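Local coordinates for 2'-deoxycytidine 5'-triphosphate deaminase (Agrobacterium tumefaciens, PDB 2R9Q), which probably deaminates dCTP to dUTP, supplying the precursor for thymidine nucleotide synthesis, at residues L13-R19 / V38-L43. Numbering follows the deposited sequence.
Sequences LADGAIR and VQPASL
Asp15 N, in the first turn of helix 15-23, donates to Pro40 O (3.0 Å) at the turn between strands 38-39 and 42-46. The bond is bent (140° at the hydrogen), and the donor stands above the carbonyl plane. Ala14 CA, at the N-cap position, adds a CA-H...O contact to the same oxygen. Next to this bond, a chi1 of -176° turns Val38 CG1 toward the helix, where it comes unusually close to Asp15 CB, at 3.2 Å. The same methyl lies 3.9 Å from Ile18 CB. Ile18 CD1 ends against the Ser42 carbonyl, 3.5 Å from its O, while its CG2 branch meets Leu43 CB. The Arg19 guanidinium lays one face over Val38 CB. One water joins Asp15 OD2 (2.6 Å) to Val38 O (2.9 Å); another lies between Leu13 O and Ala41 O, the second contact being weak. The Asp15 carboxylate is held further by the backbone N-H groups of Glu345 and Gly346, and Arg19 NE forms a salt bridge with Glu345. Gln39 N bonds to Ser42 O, closing the turn, and Leu43 pairs with Ile166 on strand 162-170. The arrangement seats the helix's N-terminal end on a tight beta-hairpin of the N-terminal domain, which belongs to the dUTPase-like beta fold.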
loop_
_atom_site.group_PDB
_atom_site.type_symbol
_atom_site.label_atom_id
_atom_site.label_comp_id
_atom_site.label_asym_id
_atom_site.label_seq_id
_atom_site.Cartn_x
_atom_site.Cartn_y
_atom_site.Cartn_z
ATOM N N LEU B 13 -31.317 28.938 -5.369
ATOM C CA LEU B 13 -31.032 30.332 -5.056
ATOM C C LEU B 13 -29.771 30.830 -5.776
ATOM O O LEU B 13 -28.684 30.244 -5.665
ATOM C CB LEU B 13 -30.910 30.562 -3.528
ATOM C CG LEU B 13 -32.187 30.494 -2.655
ATOM C CD1 LEU B 13 -32.783 29.084 -2.555
ATOM C CD2 LEU B 13 -31.869 31.036 -1.264
ATOM N N ALA B 14 -29.936 31.921 -6.519
ATOM C CA ALA B 14 -28.814 32.611 -7.134
ATOM C C ALA B 14 -28.038 33.402 -6.063
ATOM O O ALA B 14 -28.495 33.546 -4.939
ATOM C CB ALA B 14 -29.301 33.521 -8.292
ATOM N N ASP B 15 -26.850 33.878 -6.414
ATOM C CA ASP B 15 -26.046 34.725 -5.518
ATOM C C ASP B 15 -26.762 35.939 -4.849
ATOM O O ASP B 15 -26.417 36.321 -3.722
ATOM C CB ASP B 15 -24.763 35.200 -6.231
ATOM C CG ASP B 15 -24.998 35.667 -7.646
ATOM O OD1 ASP B 15 -26.165 35.880 -8.017
ATOM O OD2 ASP B 15 -24.010 35.817 -8.392
ATOM N N GLY B 16 -27.734 36.544 -5.538
ATOM C CA GLY B 16 -28.453 37.684 -4.993
ATOM C C GLY B 16 -29.250 37.252 -3.788
ATOM O O GLY B 16 -29.226 37.898 -2.753
ATOM N N ALA B 17 -29.981 36.165 -3.954
ATOM C CA ALA B 17 -30.687 35.498 -2.882
ATOM C C ALA B 17 -29.767 35.014 -1.760
ATOM O O ALA B 17 -30.101 35.148 -0.592
ATOM C CB ALA B 17 -31.501 34.340 -3.442
ATOM N N ILE B 18 -28.618 34.442 -2.101
ATOM C CA ILE B 18 -27.678 33.977 -1.074
ATOM C C ILE B 18 -27.234 35.187 -0.254
ATOM O O ILE B 18 -27.183 35.135 0.965
ATOM C CB ILE B 18 -26.427 33.226 -1.652
ATOM C CG1 ILE B 18 -26.823 31.912 -2.332
ATOM C CG2 ILE B 18 -25.419 32.931 -0.519
ATOM C CD1 ILE B 18 -25.741 31.310 -3.216
ATOM N N ARG B 19 -26.919 36.275 -0.943
ATOM C CA ARG B 19 -26.572 37.517 -0.279
ATOM C C ARG B 19 -27.718 38.089 0.571
ATOM O O ARG B 19 -27.478 38.569 1.643
ATOM C CB ARG B 19 -26.072 38.537 -1.299
ATOM C CG ARG B 19 -24.620 38.284 -1.659
ATOM C CD ARG B 19 -24.055 39.357 -2.488
ATOM N NE ARG B 19 -24.166 39.033 -3.895
ATOM C CZ ARG B 19 -23.162 38.684 -4.693
ATOM N NH1 ARG B 19 -21.914 38.589 -4.263
ATOM N NH2 ARG B 19 -23.424 38.413 -5.961
ATOM N N VAL B 38 -19.452 34.172 -2.786
ATOM C CA VAL B 38 -20.748 33.783 -3.334
ATOM C C VAL B 38 -20.589 33.555 -4.837
ATOM O O VAL B 38 -20.174 34.447 -5.586
ATOM C CB VAL B 38 -21.851 34.839 -3.050
ATOM C CG1 VAL B 38 -23.217 34.346 -3.544
ATOM C CG2 VAL B 38 -21.884 35.209 -1.534
ATOM N N GLN B 39 -20.863 32.330 -5.251
ATOM C CA GLN B 39 -20.794 31.951 -6.632
ATOM C C GLN B 39 -22.195 32.179 -7.189
ATOM O O GLN B 39 -23.132 32.443 -6.417
ATOM C CB GLN B 39 -20.328 30.489 -6.772
ATOM C CG GLN B 39 -19.035 30.134 -6.026
ATOM C CD GLN B 39 -17.872 30.966 -6.451
ATOM O OE1 GLN B 39 -17.802 31.424 -7.588
ATOM N NE2 GLN B 39 -16.958 31.206 -5.530
ATOM N N PRO B 40 -22.340 32.121 -8.526
ATOM C CA PRO B 40 -23.643 32.268 -9.194
ATOM C C PRO B 40 -24.799 31.410 -8.621
ATOM O O PRO B 40 -25.899 31.913 -8.509
ATOM C CB PRO B 40 -23.325 31.894 -10.639
ATOM C CG PRO B 40 -21.902 32.213 -10.815
ATOM C CD PRO B 40 -21.245 31.965 -9.507
ATOM N N ALA B 41 -24.539 30.152 -8.236
ATOM C CA ALA B 41 -25.575 29.237 -7.710
ATOM C C ALA B 41 -25.135 28.381 -6.493
ATOM O O ALA B 41 -25.653 27.273 -6.280
ATOM C CB ALA B 41 -26.067 28.352 -8.815
ATOM N N SER B 42 -24.189 28.920 -5.708
ATOM C CA SER B 42 -23.645 28.270 -4.511
ATOM C C SER B 42 -22.800 29.258 -3.715
ATOM O O SER B 42 -22.507 30.357 -4.163
ATOM C CB SER B 42 -22.800 27.040 -4.875
ATOM O OG SER B 42 -21.771 27.374 -5.800
ATOM N N LEU B 43 -22.420 28.851 -2.519
ATOM C CA LEU B 43 -21.528 29.592 -1.664
ATOM C C LEU B 43 -20.372 28.708 -1.164
ATOM O O LEU B 43 -20.575 27.634 -0.617
ATOM C CB LEU B 43 -22.337 30.144 -0.498
ATOM C CG LEU B 43 -21.640 30.693 0.742
ATOM C CD1 LEU B 43 -21.092 32.092 0.540
ATOM C CD2 LEU B 43 -22.600 30.594 1.892
HETATM O O HOH W 1 -27.359 28.143 -4.018
HETATM O O HOH W 2 -21.471 35.774 -7.853
#